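PDB 2GQ9: oxidoreductase, FMN-binding, which binds FMN and probably reduces carbon-carbon double bonds with NADH or NADPH, as its old yellow enzyme relatives do. Local coordinates for residues A[186-191]-A[211-216]; A[180-185]-A[230-235]; A[63-68]-A[101-106]. One frame throughout, in Å; residues are numbered along the deposited sequence.

Interaction 1 (A[186-191]-A[211-216]); sequences YLINQF and LRFLDE. With HBA (p-hydroxybenzaldehyde), chain D.
Phe191 and Phe213 meet as an offset stack, ring centroids 4.4 Å apart and planes inclined by 28°, and so join two helices of one beta-alpha-beta crossover in a TIM barrel. The short segment axes of 187-191 and 212-216 run at 138° to each other. Overlap of the rings is only partial: Phe213 CD2 hangs over one face of Phe191, displaced toward its rim, and comes within 3.5 Å of Phe191 CD1. Phe213 CB also lies over the face of that ring, 4.0 Å from its centroid, adding a CH-pi contact. With CG anti to the backbone N (chi1 -171°), Phe213 points toward helix 187-191, where a large, flat, apolar ring can meet Leu187, Ile188 and Phe191 at once.

Two aliphatic side chains meet the CD2-CE2 side of the Phe213 ring. Leu187 CD2 stands 4.0 Å from Phe213 CE2, while Ile188 CG1 comes to 3.9 Å from the same CE2 atom; both side chains cross the phenylalanine at about a right angle. Beta-branching serves Ile188 well, because its second arm, CG2, is left to press on Leu214 CB at 3.9 Å. Everything that touches across the two helices is thus carbon, and the fit depends on shape.

Further out, Ile156, Val159 and Tyr163 of helix 153-172 back Phe213, Leu187 and Ile188 in turn, and Leu180 of strand 177-181 packs against both Ile188 and Leu214. Gln190 ties the first helix to strand 119-120 and to the loop after strand 96-102, its OE1 hydrogen-bonded to Ser120 OG and Arg106 N. Just before that helix, Tyr186 turns to the active site, where the phenolic O4 of the bound p-hydroxybenzaldehyde (chain D) lies at the edge of its ring, 3.3 Å from Tyr186 CE1.

Interaction 2 (A[180-185]-A[230-235]); sequences LHAANG and VGVRLA. With FMN (flavin mononucleotide), chain C; HBA (p-hydroxybenzaldehyde), chain D.
Leu180 sits between Gly231 and Arg233 in a parallel ladder: Leu180 N donates to Gly231 O at 2.7 Å, and Arg233 N returns a nearly straight bond to Leu180 O at 2.8 Å. This tight part is backed by Leu180 CB against Val232 CG2. Beyond it the pairing relaxes. Ala182 N still reaches Arg233 O, bent to 134° at the hydrogen, but then a water takes over, donating to Ala182 O and accepting from Ala235 N. The small methyls of Ala183 and Ala235, CB to CB 3.6 Å, let the chains stay close past the strand ends.

On the inner face, Arg233 runs extended to the flavin: NH1 donates to FMN O2 at 2.9 Å and to O2', NH2 to O3'. FMN N1 lies at the guanidinium edge, in its plane, so the positive charge would probably favour electron density there. His181 carries FMN O2 over one ring face; its NE2 and Asn184 ND2, the latter at 2.7 Å and 170°, both grip O4 of the p-hydroxybenzaldehyde of chain D. A His-Asn pair holding a phenol beside the flavin, at the C-terminal end of a barrel strand, is typical of the old yellow enzyme active site.

Interaction 3 (A[63-68]-A[101-106]); sequences PTAKGY and LWHVGR. With HBA (p-hydroxybenzaldehyde), chain E; HBA (p-hydroxybenzaldehyde), chain D.
Ala65 O is gripped twice by the opposite segment: Val104 N donates to it at 3.0 Å with an angle of 167°, and His103 CA adds a CA-H...O contact at 3.5 Å. The methyl of Ala65 drops onto a face of the His103 imidazole, CB 3.6 Å from the ring centroid, a CH-pi contact that a small methyl can make at short range.

The ring itself is fixed at its edge. His103 ND1 accepts from Gly105 N within the ring plane at 3.0 Å, and NE2 is bridged by a water to Thr64 OG1. A leucine in place of His103 would probably leave Gly105 N and that water without their mates, and the turn after the strand would be freer to move. A second water donates to both Thr64 O and Gly105 O.

These residues belong to the beta-alpha loops that follow strands 53-60 and 96-102, neighbours in the TIM barrel, on the side where the flavin is bound. Gly67 is needed for space: a CB there would collide with Val104 CG1. That methyl, anti to the carbonyl carbon (chi1 -56°), lies over one face of Trp102, offset toward its rim.

Tyr68 and Trp102 meet rim to rim, planes only 16° apart, with Tyr68 CD2 3.4 Å from Trp102 CH2. The phenol OH of Tyr68 is hydrogen-bonded to Tyr186 OH, and Trp102 also stacks on His181. Trp102 CZ2 comes within 3.5 Å of C3 of the p-hydroxybenzaldehyde of chain D.

In the fold
All three contacts belong to one TIM barrel and gather near the ligand of chain D. The centre of interaction 1 lies about 9 Å from that of interaction 2; the centre of interaction 3 is about 13 Å from that of interaction 2. Along the chain, interaction 3 comes first and closes before the others begin. Interaction 2 then pairs adjacent strands 177-181 and 230-234, and interaction 1 packs helices from the connection between them. Strand 96-102, used by interaction 3, borders strand 177-181, where Leu101 O meets His181 N. A hydrogen bond from Gln190 NE2 to Gly185 O, and the packing of Tyr186 on Trp102 and Val104, link the loops and helix that border the pocket beside the flavin.

Interaction 1 (A[186-191]-A[211-216])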
loop_
_atom_site.group_PDB
_atom_site.type_symbol
_atom_site.label_atom_id
_atom_site.label_comp_id
_atom_site.label_asym_id
_atom_site.label_seq_id
_atom_site.Cartn_x
_atom_site.Cartn_y
_atom_site.Cartn_z
ATOM N N TYR A 186 -2.263 -8.046 -5.792
ATOM C CA TYR A 186 -3.545 -8.171 -5.126
ATOM C C TYR A 186 -4.723 -7.949 -6.089
ATOM O O TYR A 186 -4.513 -7.904 -7.303
ATOM C CB TYR A 186 -3.554 -7.261 -3.892
ATOM C CG TYR A 186 -2.557 -7.791 -2.877
ATOM C CD1 TYR A 186 -1.425 -7.061 -2.519
ATOM C CD2 TYR A 186 -2.700 -9.078 -2.347
ATOM C CE1 TYR A 186 -0.463 -7.602 -1.669
ATOM C CE2 TYR A 186 -1.741 -9.626 -1.493
ATOM C CZ TYR A 186 -0.622 -8.880 -1.160
ATOM O OH TYR A 186 0.344 -9.416 -0.340
ATOM N N LEU A 187 -5.947 -7.824 -5.575
ATOM C CA LEU A 187 -7.130 -7.722 -6.447
ATOM C C LEU A 187 -7.085 -6.852 -7.699
ATOM O O LEU A 187 -7.286 -7.357 -8.805
ATOM C CB LEU A 187 -8.384 -7.351 -5.644
ATOM C CG LEU A 187 -9.673 -7.423 -6.486
ATOM C CD1 LEU A 187 -9.810 -8.824 -7.060
ATOM C CD2 LEU A 187 -10.904 -7.070 -5.643
ATOM N N ILE A 188 -6.846 -5.556 -7.552
ATOM C CA ILE A 188 -6.830 -4.696 -8.724
ATOM C C ILE A 188 -5.692 -5.062 -9.674
ATOM O O ILE A 188 -5.857 -5.016 -10.898
ATOM C CB ILE A 188 -6.758 -3.214 -8.318
ATOM C CG1 ILE A 188 -7.959 -2.886 -7.423
ATOM C CG2 ILE A 188 -6.779 -2.326 -9.555
ATOM C CD1 ILE A 188 -8.011 -1.452 -6.946
ATOM N N ASN A 189 -4.552 -5.446 -9.104
ATOM C CA ASN A 189 -3.378 -5.851 -9.880
ATOM C C ASN A 189 -3.750 -7.075 -10.717
ATOM O O ASN A 189 -3.228 -7.275 -11.813
ATOM C CB ASN A 189 -2.238 -6.224 -8.929
ATOM C CG ASN A 189 -0.875 -6.227 -9.602
ATOM O OD1 ASN A 189 -0.746 -6.502 -10.801
ATOM N ND2 ASN A 189 0.157 -5.936 -8.825
ATOM N N GLN A 190 -4.643 -7.902 -10.178
ATOM C CA GLN A 190 -5.098 -9.108 -10.867
ATOM C C GLN A 190 -5.921 -8.804 -12.116
ATOM O O GLN A 190 -6.095 -9.672 -12.974
ATOM C CB GLN A 190 -5.902 -9.984 -9.907
ATOM C CG GLN A 190 -5.032 -10.766 -8.929
ATOM C CD GLN A 190 -5.719 -11.017 -7.601
ATOM O OE1 GLN A 190 -6.904 -11.340 -7.555
ATOM N NE2 GLN A 190 -4.970 -10.877 -6.509
ATOM N N PHE A 191 -6.450 -7.588 -12.205
ATOM C CA PHE A 191 -7.210 -7.178 -13.382
ATOM C C PHE A 191 -6.243 -6.519 -14.364
ATOM O O PHE A 191 -6.306 -6.738 -15.576
ATOM C CB PHE A 191 -8.297 -6.157 -13.028
ATOM C CG PHE A 191 -9.584 -6.763 -12.535
ATOM C CD1 PHE A 191 -9.730 -7.137 -11.206
ATOM C CD2 PHE A 191 -10.668 -6.921 -13.400
ATOM C CE1 PHE A 191 -10.937 -7.653 -10.735
ATOM C CE2 PHE A 191 -11.882 -7.438 -12.943
ATOM C CZ PHE A 191 -12.018 -7.804 -11.606
ATOM N N LEU A 211 -7.766 -2.047 -17.455
ATOM C CA LEU A 211 -7.649 -0.902 -16.558
ATOM C C LEU A 211 -9.015 -0.400 -16.090
ATOM O O LEU A 211 -9.097 0.498 -15.260
ATOM C CB LEU A 211 -6.920 0.246 -17.264
ATOM C CG LEU A 211 -5.436 0.075 -17.600
ATOM C CD1 LEU A 211 -4.933 1.321 -18.337
ATOM C CD2 LEU A 211 -4.637 -0.137 -16.320
ATOM N N ARG A 212 -10.086 -0.984 -16.625
ATOM C CA ARG A 212 -11.441 -0.561 -16.276
ATOM C C ARG A 212 -11.781 -0.629 -14.781
ATOM O O ARG A 212 -12.377 0.303 -14.228
ATOM C CB ARG A 212 -12.465 -1.383 -17.068
ATOM C CG ARG A 212 -13.896 -0.868 -16.942
ATOM C CD ARG A 212 -14.834 -1.652 -17.853
ATOM N NE ARG A 212 -14.377 -1.628 -19.241
ATOM C CZ ARG A 212 -14.439 -0.567 -20.038
ATOM N NH1 ARG A 212 -14.944 0.578 -19.594
ATOM N NH2 ARG A 212 -13.992 -0.649 -21.284
ATOM N N PHE A 213 -11.410 -1.722 -14.133
ATOM C CA PHE A 213 -11.700 -1.890 -12.713
ATOM C C PHE A 213 -10.975 -0.835 -11.876
ATOM O O PHE A 213 -11.547 -0.276 -10.940
ATOM C CB PHE A 213 -11.314 -3.300 -12.265
ATOM C CG PHE A 213 -11.776 -3.648 -10.879
ATOM C CD1 PHE A 213 -13.115 -3.527 -10.528
ATOM C CD2 PHE A 213 -10.876 -4.111 -9.930
ATOM C CE1 PHE A 213 -13.553 -3.868 -9.247
ATOM C CE2 PHE A 213 -11.302 -4.455 -8.645
ATOM C CZ PHE A 213 -12.645 -4.333 -8.307
ATOM N N LEU A 214 -9.723 -0.550 -12.223
ATOM C CA LEU A 214 -8.953 0.461 -11.506
ATOM C C LEU A 214 -9.649 1.797 -11.707
ATOM O O LEU A 214 -9.825 2.578 -10.771
ATOM C CB LEU A 214 -7.525 0.535 -12.063
ATOM C CG LEU A 214 -6.657 1.715 -11.618
ATOM C CD1 LEU A 214 -6.386 1.627 -10.115
ATOM C CD2 LEU A 214 -5.347 1.704 -12.401
ATOM N N ASP A 215 -10.054 2.051 -12.944
ATOM C CA ASP A 215 -10.726 3.294 -13.291
ATOM C C ASP A 215 -12.006 3.496 -12.473
ATOM O O ASP A 215 -12.249 4.581 -11.943
ATOM C CB ASP A 215 -11.058 3.288 -14.789
ATOM C CG ASP A 215 -11.694 4.574 -15.251
ATOM O OD1 ASP A 215 -11.083 5.642 -15.057
ATOM O OD2 ASP A 215 -12.805 4.518 -15.820
ATOM N N GLU A 216 -12.817 2.453 -12.372
ATOM C CA GLU A 216 -14.080 2.548 -11.649
ATOM C C GLU A 216 -13.907 2.654 -10.139
ATOM O O GLU A 216 -14.649 3.377 -9.474
ATOM C CB GLU A 216 -14.977 1.362 -12.013
ATOM C CG GLU A 216 -15.409 1.401 -13.475
ATOM C CD GLU A 216 -16.179 0.169 -13.915
ATOM O OE1 GLU A 216 -16.601 0.129 -15.090
ATOM O OE2 GLU A 216 -16.353 -0.759 -13.102
HETATM C "C1'" HBA D . 3.348 -8.740 3.616
HETATM O "O1'" HBA D . 4.492 -9.143 3.690
HETATM C C1 HBA D . 2.930 -7.884 2.495
HETATM C C2 HBA D . 1.587 -7.405 2.422
HETATM C C3 HBA D . 1.196 -6.645 1.314
HETATM C C4 HBA D . 2.126 -6.359 0.285
HETATM C C5 HBA D . 3.479 -6.789 0.338
HETATM C C6 HBA D . 3.856 -7.525 1.460
HETATM O O4 HBA D . 1.796 -5.398 -0.606
#

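Interaction 2 (A[180-185]-A[230-235])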
loop_
_atom_site.group_PDB
_atom_site.type_symbol
_atom_site.label_atom_id
_atom_site.label_comp_id
_atom_site.label_asym_id
_atom_site.label_seq_id
_atom_site.Cartn_x
_atom_site.Cartn_y
_atom_site.Cartn_z
ATOM N N LEU A 180 -4.955 3.544 -2.493
ATOM C CA LEU A 180 -5.548 2.355 -3.071
ATOM C C LEU A 180 -4.434 1.361 -3.356
ATOM O O LEU A 180 -3.511 1.670 -4.105
ATOM C CB LEU A 180 -6.274 2.703 -4.370
ATOM C CG LEU A 180 -6.792 1.495 -5.152
ATOM C CD1 LEU A 180 -7.775 0.685 -4.300
ATOM C CD2 LEU A 180 -7.470 1.996 -6.412
ATOM N N HIS A 181 -4.509 0.178 -2.754
ATOM C CA HIS A 181 -3.485 -0.826 -2.994
ATOM C C HIS A 181 -3.821 -1.532 -4.301
ATOM O O HIS A 181 -4.648 -2.445 -4.325
ATOM C CB HIS A 181 -3.427 -1.866 -1.869
ATOM C CG HIS A 181 -2.175 -2.698 -1.891
ATOM N ND1 HIS A 181 -1.327 -2.731 -2.978
ATOM C CD2 HIS A 181 -1.609 -3.491 -0.948
ATOM C CE1 HIS A 181 -0.291 -3.506 -2.704
ATOM N NE2 HIS A 181 -0.436 -3.979 -1.479
ATOM N N ALA A 182 -3.188 -1.107 -5.388
ATOM C CA ALA A 182 -3.430 -1.726 -6.688
ATOM C C ALA A 182 -2.136 -2.376 -7.136
ATOM O O ALA A 182 -1.895 -2.574 -8.331
ATOM C CB ALA A 182 -3.872 -0.676 -7.697
ATOM N N ALA A 183 -1.315 -2.731 -6.154
ATOM C CA ALA A 183 -0.021 -3.331 -6.420
ATOM C C ALA A 183 0.167 -4.715 -5.827
ATOM O O ALA A 183 -0.766 -5.358 -5.341
ATOM C CB ALA A 183 1.091 -2.400 -5.896
ATOM N N ASN A 184 1.420 -5.144 -5.886
ATOM C CA ASN A 184 1.903 -6.405 -5.364
ATOM C C ASN A 184 1.044 -7.647 -5.542
ATOM O O ASN A 184 0.964 -8.504 -4.660
ATOM C CB ASN A 184 2.308 -6.200 -3.903
ATOM C CG ASN A 184 3.299 -5.052 -3.759
ATOM O OD1 ASN A 184 3.922 -4.644 -4.741
ATOM N ND2 ASN A 184 3.457 -4.534 -2.547
ATOM N N GLY A 185 0.429 -7.741 -6.715
ATOM C CA GLY A 185 -0.371 -8.904 -7.052
ATOM C C GLY A 185 -1.696 -9.106 -6.356
ATOM O O GLY A 185 -2.202 -10.226 -6.327
ATOM N N VAL A 230 -6.923 11.070 -2.305
ATOM C CA VAL A 230 -6.799 9.736 -2.876
ATOM C C VAL A 230 -5.442 9.495 -3.537
ATOM O O VAL A 230 -5.025 10.241 -4.426
ATOM C CB VAL A 230 -7.903 9.458 -3.938
ATOM C CG1 VAL A 230 -7.620 8.145 -4.656
ATOM C CG2 VAL A 230 -9.269 9.390 -3.266
ATOM N N GLY A 231 -4.762 8.449 -3.081
ATOM C CA GLY A 231 -3.478 8.069 -3.643
ATOM C C GLY A 231 -3.631 6.647 -4.161
ATOM O O GLY A 231 -4.536 5.924 -3.747
ATOM N N VAL A 232 -2.758 6.231 -5.071
ATOM C CA VAL A 232 -2.851 4.879 -5.620
ATOM C C VAL A 232 -1.472 4.258 -5.710
ATOM O O VAL A 232 -0.522 4.933 -6.089
ATOM C CB VAL A 232 -3.476 4.911 -7.035
ATOM C CG1 VAL A 232 -3.455 3.515 -7.655
ATOM C CG2 VAL A 232 -4.901 5.439 -6.959
ATOM N N ARG A 233 -1.354 2.979 -5.352
ATOM C CA ARG A 233 -0.060 2.317 -5.433
ATOM C C ARG A 233 -0.057 1.254 -6.530
ATOM O O ARG A 233 -0.984 0.450 -6.623
ATOM C CB ARG A 233 0.311 1.667 -4.094
ATOM C CG ARG A 233 1.803 1.371 -4.014
ATOM C CD ARG A 233 2.262 0.751 -2.700
ATOM N NE ARG A 233 3.658 1.127 -2.464
ATOM C CZ ARG A 233 4.524 0.462 -1.706
ATOM N NH1 ARG A 233 4.170 -0.643 -1.090
ATOM N NH2 ARG A 233 5.756 0.929 -1.553
ATOM N N LEU A 234 0.988 1.261 -7.355
ATOM C CA LEU A 234 1.131 0.289 -8.441
ATOM C C LEU A 234 2.480 -0.424 -8.338
ATOM O O LEU A 234 3.402 0.065 -7.682
ATOM C CB LEU A 234 1.048 0.995 -9.798
ATOM C CG LEU A 234 -0.232 1.772 -10.110
ATOM C CD1 LEU A 234 -0.064 2.517 -11.429
ATOM C CD2 LEU A 234 -1.421 0.806 -10.179
ATOM N N ALA A 235 2.588 -1.580 -8.984
ATOM C CA ALA A 235 3.827 -2.354 -8.998
ATOM C C ALA A 235 4.004 -2.817 -10.443
ATOM O O ALA A 235 3.700 -3.957 -10.791
ATOM C CB ALA A 235 3.723 -3.545 -8.065
HETATM N N1 FMN C . 3.463 -2.915 0.566
HETATM C C2 FMN C . 2.097 -2.582 0.439
HETATM O O2 FMN C . 1.672 -2.023 -0.525
HETATM N N3 FMN C . 1.234 -2.905 1.553
HETATM C C4 FMN C . 1.599 -3.516 2.720
HETATM O O4 FMN C . 0.772 -3.829 3.554
HETATM C C4A FMN C . 3.007 -3.971 2.816
HETATM N N5 FMN C . 3.403 -4.850 3.801
HETATM C C5A FMN C . 4.754 -5.029 3.968
HETATM C C6 FMN C . 5.233 -5.742 5.182
HETATM C C7 FMN C . 6.647 -5.847 5.494
HETATM C C7M FMN C . 7.069 -6.491 6.808
HETATM C C8 FMN C . 7.614 -5.323 4.532
HETATM C C8M FMN C . 9.144 -5.343 4.827
HETATM C C9 FMN C . 7.146 -4.677 3.327
HETATM C C9A FMN C . 5.767 -4.534 3.027
HETATM N N10 FMN C . 5.217 -3.799 1.894
HETATM C C10 FMN C . 3.877 -3.554 1.658
HETATM C "C1'" FMN C . 6.201 -3.297 0.859
HETATM C "C2'" FMN C . 6.770 -1.959 1.307
HETATM O "O2'" FMN C . 5.785 -0.921 1.376
HETATM C "C3'" FMN C . 7.926 -1.462 0.432
HETATM O "O3'" FMN C . 7.444 -1.131 -0.884
HETATM C "C4'" FMN C . 9.038 -2.499 0.311
HETATM O "O4'" FMN C . 9.452 -2.990 1.628
HETATM C "C5'" FMN C . 10.248 -1.992 -0.448
HETATM O "O5'" FMN C . 10.922 -0.910 0.280
HETATM P P FMN C . 12.217 -1.124 1.177
HETATM O O1P FMN C . 11.862 -1.929 2.383
HETATM O O2P FMN C . 13.274 -1.756 0.290
HETATM O O3P FMN C . 12.620 0.315 1.584
HETATM C "C1'" HBA D . 3.348 -8.740 3.616
HETATM O "O1'" HBA D . 4.492 -9.143 3.690
HETATM C C1 HBA D . 2.930 -7.884 2.495
HETATM C C2 HBA D . 1.587 -7.405 2.422
HETATM C C3 HBA D . 1.196 -6.645 1.314
HETATM C C4 HBA D . 2.126 -6.359 0.285
HETATM C C5 HBA D . 3.479 -6.789 0.338
HETATM C C6 HBA D . 3.856 -7.525 1.460
HETATM O O4 HBA D . 1.796 -5.398 -0.606
HETATM O O HOH W 1 0.265 -2.780 -10.072
#

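Interaction 3 (A[63-68]-A[101-106])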
loop_
_atom_site.group_PDB
_atom_site.type_symbol
_atom_site.label_atom_id
_atom_site.label_comp_id
_atom_site.label_asym_id
_atom_site.label_seq_id
_atom_site.Cartn_x
_atom_site.Cartn_y
_atom_site.Cartn_z
ATOM N N PRO A 63 -14.693 -8.485 5.022
ATOM C CA PRO A 63 -14.246 -9.769 5.554
ATOM C C PRO A 63 -13.544 -10.623 4.501
ATOM O O PRO A 63 -12.611 -11.354 4.819
ATOM C CB PRO A 63 -15.547 -10.409 6.040
ATOM C CG PRO A 63 -16.358 -9.238 6.455
ATOM C CD PRO A 63 -16.115 -8.255 5.338
ATOM N N THR A 64 -13.982 -10.523 3.248
ATOM C CA THR A 64 -13.390 -11.334 2.190
ATOM C C THR A 64 -12.225 -10.687 1.449
ATOM O O THR A 64 -11.699 -11.261 0.490
ATOM C CB THR A 64 -14.467 -11.785 1.163
ATOM O OG1 THR A 64 -15.224 -10.649 0.717
ATOM C CG2 THR A 64 -15.405 -12.808 1.802
ATOM N N ALA A 65 -11.813 -9.508 1.908
ATOM C CA ALA A 65 -10.704 -8.779 1.289
ATOM C C ALA A 65 -9.387 -9.042 2.017
ATOM O O ALA A 65 -8.320 -8.607 1.575
ATOM C CB ALA A 65 -11.008 -7.288 1.295
ATOM N N LYS A 66 -9.478 -9.758 3.135
ATOM C CA LYS A 66 -8.332 -10.095 3.979
ATOM C C LYS A 66 -7.533 -11.276 3.423
ATOM O O LYS A 66 -8.103 -12.245 2.925
ATOM C CB LYS A 66 -8.853 -10.410 5.385
ATOM C CG LYS A 66 -7.829 -10.843 6.414
ATOM C CD LYS A 66 -8.557 -11.156 7.714
ATOM C CE LYS A 66 -7.649 -11.733 8.776
ATOM N NZ LYS A 66 -8.437 -12.024 10.016
ATOM N N GLY A 67 -6.208 -11.196 3.508
ATOM C CA GLY A 67 -5.389 -12.280 2.997
ATOM C C GLY A 67 -4.442 -12.901 4.006
ATOM O O GLY A 67 -3.925 -13.998 3.785
ATOM N N TYR A 68 -4.224 -12.216 5.123
ATOM C CA TYR A 68 -3.296 -12.701 6.135
ATOM C C TYR A 68 -3.869 -12.554 7.538
ATOM O O TYR A 68 -4.617 -11.615 7.820
ATOM C CB TYR A 68 -1.988 -11.910 6.038
ATOM C CG TYR A 68 -1.395 -11.890 4.646
ATOM C CD1 TYR A 68 -0.448 -12.833 4.253
ATOM C CD2 TYR A 68 -1.816 -10.953 3.709
ATOM C CE1 TYR A 68 0.066 -12.842 2.953
ATOM C CE2 TYR A 68 -1.317 -10.955 2.411
ATOM C CZ TYR A 68 -0.378 -11.898 2.039
ATOM O OH TYR A 68 0.099 -11.891 0.752
ATOM N N LEU A 101 -6.130 1.113 1.589
ATOM C CA LEU A 101 -7.314 0.267 1.439
ATOM C C LEU A 101 -6.916 -0.973 0.664
ATOM O O LEU A 101 -6.442 -0.890 -0.469
ATOM C CB LEU A 101 -8.424 1.029 0.726
ATOM C CG LEU A 101 -8.797 2.349 1.401
ATOM C CD1 LEU A 101 -9.978 2.951 0.662
ATOM C CD2 LEU A 101 -9.137 2.120 2.874
ATOM N N TRP A 102 -7.149 -2.124 1.286
ATOM C CA TRP A 102 -6.716 -3.406 0.750
ATOM C C TRP A 102 -7.766 -4.455 0.413
ATOM O O TRP A 102 -8.739 -4.643 1.147
ATOM C CB TRP A 102 -5.770 -3.998 1.796
ATOM C CG TRP A 102 -4.796 -5.043 1.376
ATOM C CD1 TRP A 102 -4.386 -5.349 0.105
ATOM C CD2 TRP A 102 -3.986 -5.825 2.260
ATOM N NE1 TRP A 102 -3.360 -6.270 0.151
ATOM C CE2 TRP A 102 -3.097 -6.577 1.458
ATOM C CE3 TRP A 102 -3.923 -5.956 3.653
ATOM C CZ2 TRP A 102 -2.153 -7.447 2.009
ATOM C CZ3 TRP A 102 -2.984 -6.820 4.201
ATOM C CH2 TRP A 102 -2.110 -7.553 3.381
ATOM N N HIS A 103 -7.555 -5.134 -0.711
ATOM C CA HIS A 103 -8.377 -6.270 -1.095
ATOM C C HIS A 103 -7.376 -7.174 -1.789
ATOM O O HIS A 103 -6.849 -6.825 -2.849
ATOM C CB HIS A 103 -9.519 -5.931 -2.046
ATOM C CG HIS A 103 -10.509 -7.048 -2.172
ATOM N ND1 HIS A 103 -10.132 -8.330 -2.508
ATOM C CD2 HIS A 103 -11.843 -7.097 -1.940
ATOM C CE1 HIS A 103 -11.189 -9.123 -2.472
ATOM N NE2 HIS A 103 -12.239 -8.400 -2.128
ATOM N N VAL A 104 -7.091 -8.313 -1.165
ATOM C CA VAL A 104 -6.106 -9.259 -1.678
ATOM C C VAL A 104 -6.530 -10.093 -2.878
ATOM O O VAL A 104 -5.695 -10.760 -3.488
ATOM C CB VAL A 104 -5.658 -10.245 -0.574
ATOM C CG1 VAL A 104 -5.114 -9.475 0.629
ATOM C CG2 VAL A 104 -6.828 -11.123 -0.157
ATOM N N GLY A 105 -7.810 -10.057 -3.224
ATOM C CA GLY A 105 -8.262 -10.854 -4.348
ATOM C C GLY A 105 -7.945 -12.322 -4.110
ATOM O O GLY A 105 -8.270 -12.869 -3.062
ATOM N N ARG A 106 -7.268 -12.948 -5.068
ATOM C CA ARG A 106 -6.935 -14.364 -4.984
ATOM C C ARG A 106 -5.831 -14.739 -4.004
ATOM O O ARG A 106 -5.628 -15.921 -3.726
ATOM C CB ARG A 106 -6.542 -14.880 -6.366
ATOM C CG ARG A 106 -5.211 -14.332 -6.844
ATOM C CD ARG A 106 -4.871 -14.843 -8.223
ATOM N NE ARG A 106 -3.577 -14.346 -8.680
ATOM C CZ ARG A 106 -3.078 -14.581 -9.888
ATOM N NH1 ARG A 106 -3.768 -15.309 -10.758
ATOM N NH2 ARG A 106 -1.895 -14.084 -10.228
HETATM C "C1'" HBA E . 2.459 -14.576 10.998
HETATM O "O1'" HBA E . 3.520 -15.163 10.984
HETATM C C1 HBA E . 2.038 -13.773 9.841
HETATM C C2 HBA E . 0.794 -13.076 9.865
HETATM C C3 HBA E . 0.385 -12.367 8.730
HETATM C C4 HBA E . 1.204 -12.348 7.575
HETATM C C5 HBA E . 2.466 -13.000 7.520
HETATM C C6 HBA E . 2.864 -13.682 8.671
HETATM O O4 HBA E . 0.921 -11.436 6.620
HETATM C "C1'" HBA D . 3.348 -8.740 3.616
HETATM O "O1'" HBA D . 4.492 -9.143 3.690
HETATM C C1 HBA D . 2.930 -7.884 2.495
HETATM C C2 HBA D . 1.587 -7.405 2.422
HETATM C C3 HBA D . 1.196 -6.645 1.314
HETATM C C4 HBA D . 2.126 -6.359 0.285
HETATM C C5 HBA D . 3.479 -6.789 0.338
HETATM C C6 HBA D . 3.856 -7.525 1.460
HETATM O O4 HBA D . 1.796 -5.398 -0.606
HETATM O O HOH W 2 -10.944 -12.559 -2.090
HETATM O O HOH W 3 -14.932 -9.077 -1.478
#